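Local structure of intergenic-region protein (Escherichia coli CFT073, 2WJ9) at residues W80-W93 with T116-A128. The protein is an ArdB-type antirestriction protein that probably counteracts the host's restriction enzymes. Residues are numbered along the deposited sequence; the frame is centred on the assembly and turned at random.
Sequences WMDRLCENYCGGIW and TWVLFNAMNGNRA. With SO4 (sulfate ion), chain H.
Cys89 sets its CB over one face of the Trp117 indole, 3.5 Å from the centroid of the six-membered ring and only 8° off the ring normal, a CH-pi contact. Its SG, turned beside its own backbone N, approaches the five-membered ring obliquely, a sulfur-aromatic contact. Trp93 meets the same indole at its edge, CZ2 to Trp117 CZ3 4.3 Å, while Met81 bends its chain to bring CE against both Trp117 and Leu119, crossing the leucine at about a right angle. Further along the strand, Leu119 and Asn121 receive Leu84, which packs CB on Leu119 CD2 and CD2 on Asn121 CB.

Two backbone bonds flank Cys85: Phe120 N gives a nearly straight one to Leu84 O (2.7 Å), and Glu86 N a longer one to Val118 O (3.2 Å). They make a single beta bridge of Cys85 with Leu119, so the chain leaving helix 73-84 docks on the two-stranded hairpin of strands 117-121 and 126-130, whose turn carries a G1 bulge. On the outer side Glu86, extended from a CG anti to N (chi1 177°), runs alongside Val118 and places OE1 2.9 Å from Arg127 NH1, a salt bridge with carboxylate and guanidinium planes 79° apart.

The Cys85-Cys89 disulfide ties the loop back on itself, and Trp93 NE1 donates to Gly90 O (3.1 Å), fixing the chain just beyond Cys89. Pro132 and Ala135, from helix 132-151, touch Trp117 as well. Water 1 donates to both Arg83 O and Phe120 O and accepts from Ala122 N, spanning helix end and strand, while Asn121 ND2 is held by Ile179 O near the C-terminus.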
loop_
_atom_site.group_PDB
_atom_site.type_symbol
_atom_site.label_atom_id
_atom_site.label_comp_id
_atom_site.label_asym_id
_atom_site.label_seq_id
_atom_site.Cartn_x
_atom_site.Cartn_y
_atom_site.Cartn_z
ATOM N N TRP B 80 20.312 -6.246 5.433
ATOM C CA TRP B 80 19.732 -6.914 4.258
ATOM C C TRP B 80 20.634 -6.768 3.019
ATOM O O TRP B 80 20.816 -7.722 2.266
ATOM C CB TRP B 80 18.306 -6.425 3.963
ATOM C CG TRP B 80 17.272 -7.089 4.821
ATOM C CD1 TRP B 80 16.595 -6.538 5.864
ATOM C CD2 TRP B 80 16.829 -8.453 4.731
ATOM N NE1 TRP B 80 15.739 -7.463 6.420
ATOM C CE2 TRP B 80 15.866 -8.647 5.746
ATOM C CE3 TRP B 80 17.137 -9.518 3.879
ATOM C CZ2 TRP B 80 15.208 -9.866 5.934
ATOM C CZ3 TRP B 80 16.494 -10.746 4.081
ATOM C CH2 TRP B 80 15.537 -10.901 5.095
ATOM N N MET B 81 21.217 -5.587 2.829
ATOM C CA MET B 81 22.071 -5.334 1.666
ATOM C C MET B 81 23.305 -6.255 1.705
ATOM O O MET B 81 23.726 -6.796 0.669
ATOM C CB MET B 81 22.456 -3.848 1.620
ATOM C CG MET B 81 23.026 -3.345 0.308
ATOM S SD MET B 81 21.956 -3.541 -1.120
ATOM C CE MET B 81 22.767 -4.920 -1.925
ATOM N N ASP B 82 23.861 -6.463 2.897
ATOM C CA ASP B 82 24.968 -7.415 3.073
ATOM C C ASP B 82 24.571 -8.863 2.801
ATOM O O ASP B 82 25.392 -9.634 2.316
ATOM C CB ASP B 82 25.548 -7.355 4.487
ATOM C CG ASP B 82 26.431 -6.147 4.718
ATOM O OD1 ASP B 82 26.842 -5.478 3.746
ATOM O OD2 ASP B 82 26.726 -5.880 5.894
ATOM N N ARG B 83 23.342 -9.242 3.144
ATOM C CA ARG B 83 22.855 -10.597 2.845
ATOM C C ARG B 83 22.673 -10.799 1.345
ATOM O O ARG B 83 22.995 -11.862 0.814
ATOM C CB ARG B 83 21.517 -10.880 3.526
ATOM C CG ARG B 83 21.618 -11.236 4.979
ATOM C CD ARG B 83 20.234 -11.444 5.594
ATOM N NE ARG B 83 20.321 -11.213 7.031
ATOM C CZ ARG B 83 19.813 -10.172 7.683
ATOM N NH1 ARG B 83 19.099 -9.238 7.057
ATOM N NH2 ARG B 83 20.009 -10.080 8.994
ATOM N N LEU B 84 22.142 -9.777 0.677
ATOM C CA LEU B 84 21.795 -9.871 -0.742
ATOM C C LEU B 84 23.007 -9.760 -1.666
ATOM O O LEU B 84 23.029 -10.389 -2.723
ATOM C CB LEU B 84 20.760 -8.808 -1.115
ATOM C CG LEU B 84 19.399 -8.955 -0.421
ATOM C CD1 LEU B 84 18.468 -7.786 -0.767
ATOM C CD2 LEU B 84 18.755 -10.310 -0.752
ATOM N N CYS B 85 24.003 -8.969 -1.273
ATOM C CA CYS B 85 25.144 -8.679 -2.145
ATOM C C CYS B 85 26.034 -9.907 -2.349
ATOM O O CYS B 85 26.471 -10.525 -1.386
ATOM C CB CYS B 85 25.976 -7.526 -1.583
ATOM S SG CYS B 85 27.303 -6.952 -2.687
ATOM N N GLU B 86 26.307 -10.228 -3.612
ATOM C CA GLU B 86 27.092 -11.408 -3.982
ATOM C C GLU B 86 28.583 -11.241 -3.687
ATOM O O GLU B 86 29.214 -12.138 -3.116
ATOM C CB GLU B 86 26.876 -11.715 -5.465
ATOM C CG GLU B 86 27.676 -12.883 -6.019
ATOM C CD GLU B 86 27.182 -13.306 -7.391
ATOM O OE1 GLU B 86 25.986 -13.643 -7.506
ATOM O OE2 GLU B 86 27.984 -13.295 -8.351
ATOM N N ASN B 87 29.147 -10.106 -4.095
ATOM C CA ASN B 87 30.568 -9.820 -3.853
ATOM C C ASN B 87 30.742 -8.441 -3.212
ATOM O O ASN B 87 30.515 -8.303 -2.014
ATOM C CB ASN B 87 31.392 -9.967 -5.144
ATOM C CG ASN B 87 31.730 -11.419 -5.469
ATOM O OD1 ASN B 87 32.111 -12.197 -4.589
ATOM N ND2 ASN B 87 31.615 -11.781 -6.744
ATOM N N TYR B 88 31.136 -7.429 -3.983
ATOM C CA TYR B 88 31.285 -6.078 -3.432
ATOM C C TYR B 88 30.250 -5.129 -4.023
ATOM O O TYR B 88 30.142 -4.985 -5.247
ATOM C CB TYR B 88 32.695 -5.518 -3.654
ATOM C CG TYR B 88 32.866 -4.143 -3.035
ATOM C CD1 TYR B 88 32.930 -3.984 -1.652
ATOM C CD2 TYR B 88 32.924 -2.997 -3.831
ATOM C CE1 TYR B 88 33.070 -2.721 -1.075
ATOM C CE2 TYR B 88 33.064 -1.728 -3.263
ATOM C CZ TYR B 88 33.136 -1.600 -1.884
ATOM O OH TYR B 88 33.268 -0.353 -1.310
ATOM N N CYS B 89 29.491 -4.485 -3.143
ATOM C CA CYS B 89 28.482 -3.519 -3.558
ATOM C C CYS B 89 28.958 -2.107 -3.182
ATOM O O CYS B 89 29.420 -1.363 -4.052
ATOM C CB CYS B 89 27.117 -3.895 -2.973
ATOM S SG CYS B 89 26.413 -5.427 -3.732
ATOM N N GLY B 90 28.890 -1.750 -1.907
ATOM C CA GLY B 90 29.484 -0.496 -1.438
ATOM C C GLY B 90 28.615 0.719 -1.710
ATOM O O GLY B 90 27.406 0.682 -1.482
ATOM N N GLY B 91 29.232 1.803 -2.175
ATOM C CA GLY B 91 28.503 3.033 -2.505
ATOM C C GLY B 91 28.313 4.040 -1.378
ATOM O O GLY B 91 28.636 3.777 -0.217
ATOM N N ILE B 92 27.794 5.207 -1.755
ATOM C CA ILE B 92 27.465 6.300 -0.838
ATOM C C ILE B 92 25.944 6.398 -0.798
ATOM O O ILE B 92 25.319 6.597 -1.831
ATOM C CB ILE B 92 28.056 7.651 -1.340
ATOM C CG1 ILE B 92 29.577 7.559 -1.530
ATOM C CG2 ILE B 92 27.714 8.795 -0.382
ATOM C CD1 ILE B 92 30.349 7.281 -0.261
ATOM N N TRP B 93 25.357 6.250 0.389
ATOM C CA TRP B 93 23.902 6.118 0.537
ATOM C C TRP B 93 23.215 7.437 0.908
ATOM O O TRP B 93 23.643 8.142 1.829
ATOM C CB TRP B 93 23.581 5.027 1.561
ATOM C CG TRP B 93 23.915 3.671 1.034
ATOM C CD1 TRP B 93 25.158 3.219 0.675
ATOM C CD2 TRP B 93 23.004 2.591 0.769
ATOM N NE1 TRP B 93 25.072 1.933 0.207
ATOM C CE2 TRP B 93 23.769 1.519 0.263
ATOM C CE3 TRP B 93 21.620 2.423 0.920
ATOM C CZ2 TRP B 93 23.197 0.298 -0.104
ATOM C CZ3 TRP B 93 21.051 1.201 0.565
ATOM C CH2 TRP B 93 21.842 0.156 0.058
ATOM N N THR B 116 26.840 -1.704 -12.136
ATOM C CA THR B 116 25.747 -2.619 -11.786
ATOM C C THR B 116 26.179 -3.602 -10.694
ATOM O O THR B 116 27.344 -3.999 -10.640
ATOM C CB THR B 116 25.261 -3.405 -13.025
ATOM O OG1 THR B 116 24.094 -4.163 -12.691
ATOM C CG2 THR B 116 26.326 -4.340 -13.522
ATOM N N TRP B 117 25.238 -3.980 -9.828
ATOM C CA TRP B 117 25.493 -4.958 -8.764
ATOM C C TRP B 117 24.743 -6.266 -9.009
ATOM O O TRP B 117 23.632 -6.267 -9.532
ATOM C CB TRP B 117 25.066 -4.418 -7.395
ATOM C CG TRP B 117 25.834 -3.233 -6.884
ATOM C CD1 TRP B 117 27.016 -2.734 -7.358
ATOM C CD2 TRP B 117 25.477 -2.419 -5.760
ATOM N NE1 TRP B 117 27.405 -1.646 -6.607
ATOM C CE2 TRP B 117 26.477 -1.433 -5.621
ATOM C CE3 TRP B 117 24.400 -2.421 -4.868
ATOM C CZ2 TRP B 117 26.429 -0.457 -4.618
ATOM C CZ3 TRP B 117 24.352 -1.452 -3.870
ATOM C CH2 TRP B 117 25.359 -0.483 -3.756
ATOM N N VAL B 118 25.351 -7.376 -8.603
ATOM C CA VAL B 118 24.685 -8.677 -8.619
ATOM C C VAL B 118 24.255 -9.065 -7.208
ATOM O O VAL B 118 25.073 -9.073 -6.282
ATOM C CB VAL B 118 25.611 -9.779 -9.167
ATOM C CG1 VAL B 118 24.881 -11.125 -9.191
ATOM C CG2 VAL B 118 26.116 -9.409 -10.557
ATOM N N LEU B 119 22.968 -9.375 -7.054
ATOM C CA LEU B 119 22.391 -9.770 -5.771
ATOM C C LEU B 119 21.917 -11.217 -5.833
ATOM O O LEU B 119 21.570 -11.713 -6.906
ATOM C CB LEU B 119 21.209 -8.861 -5.409
ATOM C CG LEU B 119 21.537 -7.458 -4.883
ATOM C CD1 LEU B 119 22.271 -6.626 -5.913
ATOM C CD2 LEU B 119 20.258 -6.753 -4.438
ATOM N N PHE B 120 21.911 -11.883 -4.681
ATOM C CA PHE B 120 21.392 -13.248 -4.556
ATOM C C PHE B 120 20.625 -13.408 -3.246
ATOM O O PHE B 120 21.158 -13.134 -2.171
ATOM C CB PHE B 120 22.522 -14.277 -4.615
ATOM C CG PHE B 120 22.070 -15.693 -4.339
ATOM C CD1 PHE B 120 21.315 -16.390 -5.274
ATOM C CD2 PHE B 120 22.378 -16.316 -3.135
ATOM C CE1 PHE B 120 20.889 -17.698 -5.024
ATOM C CE2 PHE B 120 21.954 -17.619 -2.876
ATOM C CZ PHE B 120 21.206 -18.307 -3.822
ATOM N N ASN B 121 19.377 -13.855 -3.351
ATOM C CA ASN B 121 18.534 -14.127 -2.190
ATOM C C ASN B 121 18.415 -15.638 -1.965
ATOM O O ASN B 121 17.797 -16.346 -2.756
ATOM C CB ASN B 121 17.150 -13.509 -2.394
ATOM C CG ASN B 121 16.266 -13.592 -1.149
ATOM O OD1 ASN B 121 16.614 -14.231 -0.157
ATOM N ND2 ASN B 121 15.114 -12.943 -1.208
ATOM N N ALA B 122 19.001 -16.114 -0.870
ATOM C CA ALA B 122 18.933 -17.533 -0.504
ATOM C C ALA B 122 17.527 -18.035 -0.137
ATOM O O ALA B 122 17.253 -19.233 -0.265
ATOM C CB ALA B 122 19.921 -17.838 0.633
ATOM N N MET B 123 16.647 -17.146 0.317
ATOM C CA MET B 123 15.286 -17.557 0.680
ATOM C C MET B 123 14.475 -18.008 -0.538
ATOM O O MET B 123 13.652 -18.920 -0.424
ATOM C CB MET B 123 14.550 -16.448 1.440
ATOM C CG MET B 123 15.080 -16.224 2.853
ATOM S SD MET B 123 14.246 -14.907 3.762
ATOM C CE MET B 123 12.596 -15.574 3.953
ATOM N N ASN B 124 14.716 -17.391 -1.697
ATOM C CA ASN B 124 14.039 -17.816 -2.950
ATOM C C ASN B 124 14.943 -18.400 -4.055
ATOM O O ASN B 124 14.438 -18.871 -5.072
ATOM C CB ASN B 124 13.150 -16.691 -3.516
ATOM C CG ASN B 124 13.932 -15.445 -3.921
ATOM O OD1 ASN B 124 15.113 -15.505 -4.246
ATOM N ND2 ASN B 124 13.250 -14.304 -3.922
ATOM N N GLY B 125 16.260 -18.366 -3.860
ATOM C CA GLY B 125 17.209 -18.971 -4.806
ATOM C C GLY B 125 17.505 -18.185 -6.076
ATOM O O GLY B 125 18.134 -18.711 -6.998
ATOM N N ASN B 126 17.084 -16.920 -6.116
ATOM C CA ASN B 126 17.194 -16.080 -7.319
ATOM C C ASN B 126 18.412 -15.156 -7.322
ATOM O O ASN B 126 18.747 -14.560 -6.301
ATOM C CB ASN B 126 15.939 -15.216 -7.475
ATOM C CG ASN B 126 14.686 -16.030 -7.747
ATOM O OD1 ASN B 126 14.755 -17.167 -8.222
ATOM N ND2 ASN B 126 13.528 -15.448 -7.452
ATOM N N ARG B 127 19.071 -15.062 -8.478
ATOM C CA ARG B 127 20.094 -14.043 -8.730
ATOM C C ARG B 127 19.476 -12.945 -9.596
ATOM O O ARG B 127 18.595 -13.214 -10.409
ATOM C CB ARG B 127 21.327 -14.624 -9.434
ATOM C CG ARG B 127 22.178 -15.558 -8.579
ATOM C CD ARG B 127 23.581 -15.757 -9.165
ATOM N NE ARG B 127 24.260 -16.944 -8.638
ATOM C CZ ARG B 127 24.798 -17.053 -7.419
ATOM N NH1 ARG B 127 24.741 -16.050 -6.546
ATOM N NH2 ARG B 127 25.396 -18.184 -7.063
ATOM N N ALA B 128 19.941 -11.711 -9.418
ATOM C CA ALA B 128 19.478 -10.591 -10.232
ATOM C C ALA B 128 20.536 -9.500 -10.313
ATOM O O ALA B 128 21.196 -9.190 -9.323
ATOM C CB ALA B 128 18.177 -10.026 -9.678
HETATM S S SO4 H . 16.983 -8.633 10.974
HETATM O O1 SO4 H . 16.411 -9.369 9.843
HETATM O O2 SO4 H . 18.415 -8.904 11.056
HETATM O O3 SO4 H . 16.706 -7.212 10.698
HETATM O O4 SO4 H . 16.355 -9.097 12.221
HETATM O O HOH W 1 20.881 -14.120 0.582
HETATM O O HOH W 2 24.088 -13.270 -1.397
#